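Local coordinates for protein SAM-dependent methyltransferase (Anabaena variabilis ATCC 29413, PDB 3GGD) that binds S-adenosyl-L-homocysteine and probably transfers methyl groups from S-adenosylmethionine to an acceptor substrate, at residues Pro59-Ala64 with Gly124-Tyr129; Asp17-Tyr22 with His192-Gly197; Ile162-Gly167 with Ala233-Phe238. All blocks are in the same frame, centred on the assembly; numbering follows the deposited sequence.

Contact 1 (Pro59-Ala64 with Gly124-Tyr129); sequences PLIDFA and GDANIY. With SAH (S-adenosyl-L-homocysteine), chain E; EDO (1,2-ethanediol), chain N.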
loop_
_atom_site.group_PDB
_atom_site.type_symbol
_atom_site.label_atom_id
_atom_site.label_comp_id
_atom_site.label_asym_id
_atom_site.label_seq_id
_atom_site.Cartn_x
_atom_site.Cartn_y
_atom_site.Cartn_z
ATOM N N PRO A 59 -5.723 -13.688 11.932
ATOM C CA PRO A 59 -5.677 -13.602 10.488
ATOM C C PRO A 59 -4.796 -12.421 10.082
ATOM O O PRO A 59 -4.702 -11.442 10.835
ATOM C CB PRO A 59 -7.147 -13.311 10.079
ATOM C CG PRO A 59 -7.838 -12.862 11.319
ATOM C CD PRO A 59 -7.062 -13.383 12.486
ATOM N N LEU A 60 -4.157 -12.544 8.924
ATOM C CA LEU A 60 -3.334 -11.489 8.362
ATOM C C LEU A 60 -4.045 -10.871 7.179
ATOM O O LEU A 60 -4.379 -11.581 6.222
ATOM C CB LEU A 60 -1.976 -12.008 7.876
ATOM C CG LEU A 60 -1.042 -10.935 7.252
ATOM C CD1 LEU A 60 -0.705 -9.759 8.196
ATOM C CD2 LEU A 60 0.243 -11.596 6.771
ATOM N N ILE A 61 -4.231 -9.547 7.234
ATOM C CA ILE A 61 -4.774 -8.820 6.115
ATOM C C ILE A 61 -3.666 -8.111 5.353
ATOM O O ILE A 61 -2.841 -7.424 5.959
ATOM C CB ILE A 61 -5.812 -7.748 6.573
ATOM C CG1 ILE A 61 -7.106 -8.440 7.100
ATOM C CG2 ILE A 61 -6.113 -6.743 5.415
ATOM C CD1 ILE A 61 -8.104 -7.459 7.833
ATOM N N ASP A 62 -3.620 -8.344 4.027
ATOM C CA ASP A 62 -2.802 -7.540 3.067
ATOM C C ASP A 62 -3.760 -6.465 2.616
ATOM O O ASP A 62 -4.651 -6.702 1.800
ATOM C CB ASP A 62 -2.310 -8.362 1.864
ATOM C CG ASP A 62 -1.341 -7.592 0.974
ATOM O OD1 ASP A 62 -1.213 -6.352 1.124
ATOM O OD2 ASP A 62 -0.709 -8.232 0.101
ATOM N N PHE A 63 -3.636 -5.295 3.237
ATOM C CA PHE A 63 -4.564 -4.195 3.015
ATOM C C PHE A 63 -4.138 -3.396 1.775
ATOM O O PHE A 63 -3.000 -2.918 1.729
ATOM C CB PHE A 63 -4.592 -3.232 4.210
ATOM C CG PHE A 63 -5.721 -2.292 4.117
ATOM C CD1 PHE A 63 -5.639 -1.182 3.294
ATOM C CD2 PHE A 63 -6.926 -2.601 4.720
ATOM C CE1 PHE A 63 -6.715 -0.346 3.124
ATOM C CE2 PHE A 63 -8.033 -1.762 4.557
ATOM C CZ PHE A 63 -7.931 -0.642 3.734
ATOM N N ALA A 64 -5.033 -3.257 0.783
ATOM C CA ALA A 64 -4.702 -2.602 -0.513
ATOM C C ALA A 64 -3.671 -3.487 -1.249
ATOM O O ALA A 64 -2.583 -3.061 -1.663
ATOM C CB ALA A 64 -4.207 -1.106 -0.328
ATOM N N GLY A 124 -12.754 -11.051 13.654
ATOM C CA GLY A 124 -12.071 -10.548 14.822
ATOM C C GLY A 124 -10.870 -9.709 14.462
ATOM O O GLY A 124 -10.672 -9.312 13.299
ATOM N N ASP A 125 -10.033 -9.461 15.461
ATOM C CA ASP A 125 -8.865 -8.618 15.326
ATOM C C ASP A 125 -7.922 -9.281 14.322
ATOM O O ASP A 125 -7.704 -10.480 14.366
ATOM C CB ASP A 125 -8.099 -8.489 16.642
ATOM C CG ASP A 125 -8.828 -7.692 17.722
ATOM O OD1 ASP A 125 -9.915 -7.132 17.478
ATOM O OD2 ASP A 125 -8.243 -7.623 18.818
ATOM N N ALA A 126 -7.332 -8.479 13.442
ATOM C CA ALA A 126 -6.428 -8.973 12.391
ATOM C C ALA A 126 -5.106 -8.207 12.461
ATOM O O ALA A 126 -5.075 -7.041 12.850
ATOM C CB ALA A 126 -7.044 -8.772 10.998
ATOM N N ASN A 127 -4.027 -8.867 12.063
ATOM C CA ASN A 127 -2.779 -8.149 11.807
ATOM C C ASN A 127 -2.879 -7.579 10.417
ATOM O O ASN A 127 -3.670 -8.075 9.615
ATOM C CB ASN A 127 -1.593 -9.074 11.895
ATOM C CG ASN A 127 -1.359 -9.569 13.288
ATOM O OD1 ASN A 127 -1.450 -8.793 14.238
ATOM N ND2 ASN A 127 -1.057 -10.884 13.421
ATOM N N ILE A 128 -2.121 -6.511 10.140
ATOM C CA ILE A 128 -2.148 -5.875 8.807
ATOM C C ILE A 128 -0.763 -5.649 8.234
ATOM O O ILE A 128 0.149 -5.158 8.926
ATOM C CB ILE A 128 -2.887 -4.500 8.804
ATOM C CG1 ILE A 128 -4.367 -4.673 9.144
ATOM C CG2 ILE A 128 -2.769 -3.800 7.418
ATOM C CD1 ILE A 128 -5.134 -3.369 9.385
ATOM N N TYR A 129 -0.616 -6.048 6.971
ATOM C CA TYR A 129 0.507 -5.683 6.134
ATOM C C TYR A 129 -0.033 -4.710 5.087
ATOM O O TYR A 129 -1.011 -5.020 4.377
ATOM C CB TYR A 129 1.074 -6.919 5.408
ATOM C CG TYR A 129 2.149 -6.614 4.383
ATOM C CD1 TYR A 129 3.459 -6.402 4.763
ATOM C CD2 TYR A 129 1.848 -6.525 3.024
ATOM C CE1 TYR A 129 4.462 -6.140 3.802
ATOM C CE2 TYR A 129 2.836 -6.306 2.063
ATOM C CZ TYR A 129 4.150 -6.102 2.458
ATOM O OH TYR A 129 5.151 -5.847 1.527
HETATM N N SAH E . 0.126 -3.166 -1.756
HETATM C CA SAH E . 0.182 -3.429 -3.218
HETATM C CB SAH E . -0.435 -2.303 -4.074
HETATM C CG SAH E . 0.094 -0.865 -3.922
HETATM S SD SAH E . -0.673 0.296 -5.067
HETATM C C SAH E . 1.604 -3.696 -3.687
HETATM O O SAH E . 1.808 -4.315 -4.762
HETATM O OXT SAH E . 2.563 -3.285 -3.035
HETATM C "C5'" SAH E . -1.949 0.978 -4.046
HETATM C "C4'" SAH E . -3.185 0.040 -3.921
HETATM O "O4'" SAH E . -4.170 0.645 -3.049
HETATM C "C3'" SAH E . -3.954 -0.266 -5.219
HETATM O "O3'" SAH E . -4.125 -1.656 -5.438
HETATM C "C2'" SAH E . -5.320 0.378 -5.014
HETATM O "O2'" SAH E . -6.409 -0.193 -5.768
HETATM C "C1'" SAH E . -5.474 0.315 -3.505
HETATM N N9 SAH E . -6.469 1.252 -2.970
HETATM C C8 SAH E . -6.608 2.548 -3.363
HETATM N N7 SAH E . -7.588 3.138 -2.658
HETATM C C5 SAH E . -8.088 2.189 -1.810
HETATM C C6 SAH E . -9.178 2.156 -0.841
HETATM N N6 SAH E . -9.884 3.302 -0.700
HETATM N N1 SAH E . -9.453 1.026 -0.174
HETATM C C2 SAH E . -8.715 -0.107 -0.399
HETATM N N3 SAH E . -7.723 -0.127 -1.289
HETATM C C4 SAH E . -7.387 0.951 -2.024
HETATM C C1 EDO N . -10.719 -7.544 20.964
HETATM O O1 EDO N . -9.407 -8.049 21.189
HETATM C C2 EDO N . -10.719 -6.014 21.011
HETATM O O2 EDO N . -10.435 -5.457 19.691
#
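P59 and I61 present their backbone to N127 and Y129 in a parallel ladder of four hydrogen bonds. N127 N donates to P59 O, I61 N reaches N127 O almost straight (175° at the hydrogen), Y129 N meets I61 O at 2.8 Å, and F63 N closes the run on Y129 O. Packing is tight on the face carrying I61 and I128: I61 CD1 lies 3.6 Å from A126 CB, and F63 CB meets I128 CG2 at 3.7 Å, while L145, L149 and L153 of helix 142-153 close over F63 and I128. On the other face D62 and Y129 run side by side. With CG anti to its backbone N (chi1 -173°), D62 brings OD1 to the ring edge, 3.6 Å from Y129 CD2, the carboxylate turned 77° from the ring. D62 OD2 bonds T71 OG1, and the Y129 hydroxyl bonds D46. Toward the partly exposed end the contact loosens: D125 CB points away from P59, leaving D125 O to touch P59 CD at 3.5 Å. Its carboxylate takes bonds from an ethanediol, probably from the crystallisation liquor, OD2 to O1 at 2.7 Å, and also bonds H120 and the backbone N of Q156. Replacing D125 by an alanine is likely to leave H120 and the Q156 amide without their carboxylate acceptor. At the opposite end A64 O receives the amino N of S-adenosyl-L-homocysteine, 2.7 Å away. Strands 60-63 and 127-131 are the central, adjacent pair of the seven-stranded 3-2-1-4-5-7-6 sheet of class I methyltransferases, the first leading into the ligand-binding loop.

Contact 2 (Asp17-Tyr22 with His192-Gly197); sequences DAWEQY and HGIRPG. With SAH (S-adenosyl-L-homocysteine), chain E.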
loop_
_atom_site.group_PDB
_atom_site.type_symbol
_atom_site.label_atom_id
_atom_site.label_comp_id
_atom_site.label_asym_id
_atom_site.label_seq_id
_atom_site.Cartn_x
_atom_site.Cartn_y
_atom_site.Cartn_z
ATOM N N ASP A 17 -13.060 4.996 -7.921
ATOM C CA ASP A 17 -13.188 5.031 -9.372
ATOM C C ASP A 17 -11.853 5.138 -10.109
ATOM O O ASP A 17 -11.609 4.447 -11.114
ATOM C CB ASP A 17 -14.067 6.207 -9.787
ATOM C CG ASP A 17 -15.552 6.006 -9.453
ATOM O OD1 ASP A 17 -15.961 4.900 -9.018
ATOM O OD2 ASP A 17 -16.311 6.975 -9.653
ATOM N N ALA A 18 -10.979 6.006 -9.610
ATOM C CA ALA A 18 -9.689 6.245 -10.277
ATOM C C ALA A 18 -8.847 4.965 -10.291
ATOM O O ALA A 18 -8.288 4.565 -11.337
ATOM C CB ALA A 18 -8.954 7.393 -9.593
ATOM N N TRP A 19 -8.783 4.306 -9.135
ATOM C CA TRP A 19 -8.017 3.078 -8.998
ATOM C C TRP A 19 -8.578 1.913 -9.806
ATOM O O TRP A 19 -7.815 1.136 -10.374
ATOM C CB TRP A 19 -7.841 2.690 -7.523
ATOM C CG TRP A 19 -6.732 3.458 -6.876
ATOM C CD1 TRP A 19 -6.847 4.579 -6.086
ATOM C CD2 TRP A 19 -5.333 3.227 -7.046
ATOM N NE1 TRP A 19 -5.587 5.034 -5.740
ATOM C CE2 TRP A 19 -4.647 4.210 -6.296
ATOM C CE3 TRP A 19 -4.592 2.278 -7.751
ATOM C CZ2 TRP A 19 -3.263 4.253 -6.204
ATOM C CZ3 TRP A 19 -3.214 2.319 -7.669
ATOM C CH2 TRP A 19 -2.558 3.307 -6.911
ATOM N N GLU A 20 -9.904 1.776 -9.837
ATOM C CA GLU A 20 -10.498 0.759 -10.685
ATOM C C GLU A 20 -10.228 1.074 -12.163
ATOM O O GLU A 20 -9.956 0.154 -12.950
ATOM C CB GLU A 20 -11.987 0.581 -10.395
ATOM C CG GLU A 20 -12.756 -0.317 -11.413
ATOM C CD GLU A 20 -12.167 -1.731 -11.559
ATOM O OE1 GLU A 20 -11.519 -2.239 -10.608
ATOM O OE2 GLU A 20 -12.415 -2.354 -12.613
ATOM N N GLN A 21 -10.249 2.349 -12.546
ATOM C CA GLN A 21 -9.935 2.691 -13.947
ATOM C C GLN A 21 -8.484 2.280 -14.282
ATOM O O GLN A 21 -8.215 1.638 -15.320
ATOM C CB GLN A 21 -10.179 4.165 -14.225
ATOM C CG GLN A 21 -10.194 4.461 -15.745
ATOM C CD GLN A 21 -10.201 5.968 -16.094
ATOM O OE1 GLN A 21 -9.382 6.766 -15.560
ATOM N NE2 GLN A 21 -11.107 6.353 -16.983
ATOM N N TYR A 22 -7.567 2.559 -13.350
ATOM C CA TYR A 22 -6.180 2.173 -13.544
ATOM C C TYR A 22 -6.004 0.656 -13.670
ATOM O O TYR A 22 -5.346 0.170 -14.591
ATOM C CB TYR A 22 -5.317 2.647 -12.380
ATOM C CG TYR A 22 -3.933 2.041 -12.405
ATOM C CD1 TYR A 22 -2.938 2.531 -13.287
ATOM C CD2 TYR A 22 -3.616 0.965 -11.588
ATOM C CE1 TYR A 22 -1.676 1.989 -13.329
ATOM C CE2 TYR A 22 -2.328 0.403 -11.626
ATOM C CZ TYR A 22 -1.370 0.913 -12.488
ATOM O OH TYR A 22 -0.121 0.358 -12.517
ATOM N N HIS A 192 -4.727 8.615 -14.432
ATOM C CA HIS A 192 -6.045 8.495 -13.800
ATOM C C HIS A 192 -6.322 9.527 -12.711
ATOM O O HIS A 192 -7.325 9.430 -12.012
ATOM C CB HIS A 192 -6.225 7.049 -13.298
ATOM C CG HIS A 192 -6.074 6.054 -14.414
ATOM N ND1 HIS A 192 -7.071 5.839 -15.340
ATOM C CD2 HIS A 192 -4.999 5.352 -14.847
ATOM C CE1 HIS A 192 -6.633 5.010 -16.271
ATOM N NE2 HIS A 192 -5.375 4.706 -16.007
ATOM N N GLY A 193 -5.455 10.529 -12.593
ATOM C CA GLY A 193 -5.615 11.564 -11.556
ATOM C C GLY A 193 -4.979 11.183 -10.206
ATOM O O GLY A 193 -4.942 11.999 -9.281
ATOM N N ILE A 194 -4.475 9.961 -10.095
ATOM C CA ILE A 194 -3.767 9.489 -8.887
ATOM C C ILE A 194 -2.390 10.147 -8.837
ATOM O O ILE A 194 -1.758 10.375 -9.894
ATOM C CB ILE A 194 -3.607 7.946 -8.916
ATOM C CG1 ILE A 194 -5.005 7.273 -8.900
ATOM C CG2 ILE A 194 -2.712 7.422 -7.756
ATOM C CD1 ILE A 194 -5.067 5.855 -9.523
ATOM N N ARG A 195 -1.958 10.506 -7.623
ATOM C CA ARG A 195 -0.664 11.159 -7.407
ATOM C C ARG A 195 0.041 10.523 -6.229
ATOM O O ARG A 195 -0.592 10.155 -5.245
ATOM C CB ARG A 195 -0.817 12.644 -7.103
ATOM C CG ARG A 195 -1.436 13.459 -8.226
ATOM C CD ARG A 195 -0.468 13.600 -9.385
ATOM N NE ARG A 195 -1.023 14.385 -10.504
ATOM C CZ ARG A 195 -1.718 13.896 -11.528
ATOM N NH1 ARG A 195 -1.989 12.605 -11.645
ATOM N NH2 ARG A 195 -2.132 14.712 -12.453
ATOM N N PRO A 196 1.363 10.402 -6.322
ATOM C CA PRO A 196 2.114 9.933 -5.168
ATOM C C PRO A 196 2.112 11.050 -4.144
ATOM O O PRO A 196 2.017 12.228 -4.512
ATOM C CB PRO A 196 3.530 9.722 -5.726
ATOM C CG PRO A 196 3.636 10.691 -6.830
ATOM C CD PRO A 196 2.243 10.788 -7.436
ATOM N N GLY A 197 2.248 10.684 -2.874
ATOM C CA GLY A 197 2.329 11.662 -1.802
ATOM C C GLY A 197 3.345 11.244 -0.761
ATOM O O GLY A 197 4.247 10.438 -1.038
HETATM N N SAH E . 0.126 -3.166 -1.756
HETATM C CA SAH E . 0.182 -3.429 -3.218
HETATM C CB SAH E . -0.435 -2.303 -4.074
HETATM C CG SAH E . 0.094 -0.865 -3.922
HETATM S SD SAH E . -0.673 0.296 -5.067
HETATM C C SAH E . 1.604 -3.696 -3.687
HETATM O O SAH E . 1.808 -4.315 -4.762
HETATM O OXT SAH E . 2.563 -3.285 -3.035
HETATM C "C5'" SAH E . -1.949 0.978 -4.046
HETATM C "C4'" SAH E . -3.185 0.040 -3.921
HETATM O "O4'" SAH E . -4.170 0.645 -3.049
HETATM C "C3'" SAH E . -3.954 -0.266 -5.219
HETATM O "O3'" SAH E . -4.125 -1.656 -5.438
HETATM C "C2'" SAH E . -5.320 0.378 -5.014
HETATM O "O2'" SAH E . -6.409 -0.193 -5.768
HETATM C "C1'" SAH E . -5.474 0.315 -3.505
HETATM N N9 SAH E . -6.469 1.252 -2.970
HETATM C C8 SAH E . -6.608 2.548 -3.363
HETATM N N7 SAH E . -7.588 3.138 -2.658
HETATM C C5 SAH E . -8.088 2.189 -1.810
HETATM C C6 SAH E . -9.178 2.156 -0.841
HETATM N N6 SAH E . -9.884 3.302 -0.700
HETATM N N1 SAH E . -9.453 1.026 -0.174
HETATM C C2 SAH E . -8.715 -0.107 -0.399
HETATM N N3 SAH E . -7.723 -0.127 -1.289
HETATM C C4 SAH E . -7.387 0.951 -2.024
#
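The S-adenosyl-L-homocysteine pocket is walled on one side by W19, and I194 backs that wall. The indole is sandwiched: I194 CD1 sits over the centre of one face, 3.6 Å from the centroid of the five-membered ring and 13° off its normal, a CH-pi contact, while the ligand lies on the opposite face, its C8 3.4 Å from W19 CD1 and its ribose C2' 3.4 Å from W19 CE3. W19 CB starts out away from the loop, but with CG beside the backbone N (chi1 -81°) the ring swings back between loop and ligand. The second branch of I194, CG2, touches W19 CZ2 at 3.6 Å, and I194 CG1 rests against A18 CB. One helical turn further on, H192 lies across the helix: Y22 CA stands over one face of the imidazole, 3.7 Å from its centroid, and H192 CD2 comes to the edge of the Y22 ring, in its plane, 3.7 Å from Y22 CB. H192 ND1 donates to Q21 OE1, the amide turned 62° from the imidazole; the modelled 2.5 Å is very short, so the exact length is doubtful. H192 NE2 is hydrogen-bonded to K25 NZ. V189 of helix 184-190 also touches W19, Y22 and I194. An N-terminal helix pinned by a later loop so that an aromatic ring closes over the ligand ribose is consistent with the lid on the S-adenosylmethionine pocket of class I methyltransferases.

Contact 3 (Ile162-Gly167 with Ala233-Phe238); sequences IELGTG and ATPPAF. With SO4 (sulfate ion), chain G.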
loop_
_atom_site.group_PDB
_atom_site.type_symbol
_atom_site.label_atom_id
_atom_site.label_comp_id
_atom_site.label_asym_id
_atom_site.label_seq_id
_atom_site.Cartn_x
_atom_site.Cartn_y
_atom_site.Cartn_z
ATOM N N ILE A 162 4.569 0.413 4.994
ATOM C CA ILE A 162 5.703 1.051 4.323
ATOM C C ILE A 162 5.081 1.954 3.238
ATOM O O ILE A 162 4.203 1.544 2.474
ATOM C CB ILE A 162 6.739 0.023 3.804
ATOM C CG1 ILE A 162 7.931 0.777 3.181
ATOM C CG2 ILE A 162 6.062 -1.046 2.832
ATOM C CD1 ILE A 162 9.120 -0.107 2.690
ATOM N N GLU A 163 5.495 3.213 3.263
ATOM C CA GLU A 163 4.917 4.256 2.445
ATOM C C GLU A 163 6.039 5.086 1.829
ATOM O O GLU A 163 7.187 4.981 2.238
ATOM C CB GLU A 163 4.040 5.159 3.344
ATOM C CG GLU A 163 2.843 4.438 3.948
ATOM C CD GLU A 163 1.843 3.968 2.912
ATOM O OE1 GLU A 163 1.776 4.611 1.827
ATOM O OE2 GLU A 163 1.152 2.927 3.163
ATOM N N LEU A 164 5.701 5.915 0.850
ATOM C CA LEU A 164 6.665 6.877 0.334
ATOM C C LEU A 164 6.740 7.960 1.381
ATOM O O LEU A 164 5.705 8.380 1.906
ATOM C CB LEU A 164 6.254 7.408 -1.038
ATOM C CG LEU A 164 6.122 6.328 -2.142
ATOM C CD1 LEU A 164 5.949 6.939 -3.552
ATOM C CD2 LEU A 164 7.306 5.362 -2.131
ATOM N N GLY A 165 7.958 8.379 1.702
ATOM C CA GLY A 165 8.189 9.310 2.783
ATOM C C GLY A 165 8.629 10.694 2.334
ATOM O O GLY A 165 8.551 11.053 1.146
ATOM N N THR A 166 9.045 11.488 3.310
ATOM C CA THR A 166 9.547 12.837 3.058
ATOM C C THR A 166 10.615 12.736 1.981
ATOM O O THR A 166 11.481 11.836 2.010
ATOM C CB THR A 166 10.153 13.445 4.340
ATOM O OG1 THR A 166 9.148 13.412 5.349
ATOM C CG2 THR A 166 10.637 14.897 4.122
ATOM N N GLY A 167 10.531 13.638 1.021
ATOM C CA GLY A 167 11.472 13.614 -0.089
ATOM C C GLY A 167 10.878 12.982 -1.323
ATOM O O GLY A 167 11.418 13.104 -2.398
ATOM N N ALA A 233 14.691 2.781 -10.039
ATOM C CA ALA A 233 14.318 3.988 -9.284
ATOM C C ALA A 233 13.771 3.564 -7.924
ATOM O O ALA A 233 12.825 2.743 -7.828
ATOM C CB ALA A 233 13.301 4.828 -10.041
ATOM N N THR A 234 14.384 4.107 -6.870
ATOM C CA THR A 234 14.025 3.761 -5.505
ATOM C C THR A 234 13.743 5.032 -4.661
ATOM O O THR A 234 14.644 5.581 -4.021
ATOM C CB THR A 234 15.147 2.952 -4.812
ATOM O OG1 THR A 234 16.331 3.746 -4.759
ATOM C CG2 THR A 234 15.450 1.616 -5.511
ATOM N N PRO A 235 12.499 5.496 -4.659
ATOM C CA PRO A 235 12.157 6.652 -3.826
ATOM C C PRO A 235 12.295 6.393 -2.316
ATOM O O PRO A 235 12.287 5.237 -1.867
ATOM C CB PRO A 235 10.688 6.917 -4.173
ATOM C CG PRO A 235 10.172 5.605 -4.724
ATOM C CD PRO A 235 11.345 4.977 -5.412
ATOM N N PRO A 236 12.412 7.472 -1.525
ATOM C CA PRO A 236 12.566 7.312 -0.076
ATOM C C PRO A 236 11.300 6.774 0.557
ATOM O O PRO A 236 10.186 7.158 0.163
ATOM C CB PRO A 236 12.883 8.723 0.410
ATOM C CG PRO A 236 12.338 9.648 -0.645
ATOM C CD PRO A 236 12.441 8.891 -1.943
ATOM N N ALA A 237 11.493 5.885 1.534
ATOM C CA ALA A 237 10.415 5.182 2.230
ATOM C C ALA A 237 10.362 5.581 3.699
ATOM O O ALA A 237 11.313 6.123 4.265
ATOM C CB ALA A 237 10.587 3.662 2.095
ATOM N N PHE A 238 9.206 5.349 4.289
ATOM C CA PHE A 238 8.981 5.464 5.709
ATOM C C PHE A 238 8.242 4.191 6.063
ATOM O O PHE A 238 7.279 3.832 5.372
ATOM C CB PHE A 238 8.065 6.652 6.081
ATOM C CG PHE A 238 7.521 6.561 7.476
ATOM C CD1 PHE A 238 8.297 6.901 8.548
ATOM C CD2 PHE A 238 6.262 6.059 7.716
ATOM C CE1 PHE A 238 7.841 6.778 9.827
ATOM C CE2 PHE A 238 5.791 5.949 9.023
ATOM C CZ PHE A 238 6.616 6.299 10.067
HETATM S S SO4 G . 8.766 16.193 -0.557
HETATM O O1 SO4 G . 9.773 15.755 -1.528
HETATM O O2 SO4 G . 8.590 17.654 -0.615
HETATM O O3 SO4 G . 9.079 15.693 0.805
HETATM O O4 SO4 G . 7.469 15.630 -0.948
#
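L164 reaches across to P235 and P236 just where strand 158-164 ends. Its CB lies 4.1 Å from P236 O, and on its other flank it touches G197 O. CG, placed beside the backbone N (chi1 -60°), divides the chain: CD2 goes on to P235 CG at 3.9 Å, crossing that ring at a slant, and CD1 turns toward P196. The two backbones form a short antiparallel pairing. E163 and F238 make the hydrogen-bonded pair, E163 N to F238 O at 2.8 Å and F238 N to E163 O at 2.9 Å, and L164 and A237 the non-hydrogen-bonded pair that follows. A third bond, G165 N to P236 O (3.0 Å), is straight at the hydrogen (173°) but approaches from above the carbonyl plane, 40° out of it. The chains are close at G165, where a CB would press on A237 C and F238 CB. The P236 ring extends the contact, its CG 3.5 Å from T166 O and close to G167. At G167, the N-cap of helix 168-179, the backbone N donates to a sulfate ion, probably from the crystallisation liquor, that also bonds the amides of I169 and D170, an anion held at the helix start. E163 sends its carboxylate to the backbone N atoms of G133, F134 and H135. Thus strand 237-244 enters the sheet antiparallel beside strand 158-164, whose other neighbour is 127-131; F171 of helix 168-179 packs against both prolines, and helix 43-50 meets I162 through D46 and R49.

Contacts 1 and 3 belong to one seven-stranded sheet: contact 1 joins strands 60-63 and 127-131, contact 3 joins 158-164 and 237-244, and 127-131 and 158-164 are neighbours. Their centres lie about 22 Å apart, and along the chain contact 1 closes before contact 3 opens. Contact 2 stands outside the sheet, its centre about 23 Å from that of contact 1 and about 18 Å from that of contact 3. It ties the N-terminal helix 15-29 to a late loop, so contact 1 is nested within it, while it interlaces with contact 3, touching it through P196 and G197. Contacts 1 and 2 both reach S-adenosyl-L-homocysteine, bringing sheet and helical cover together around the ligand.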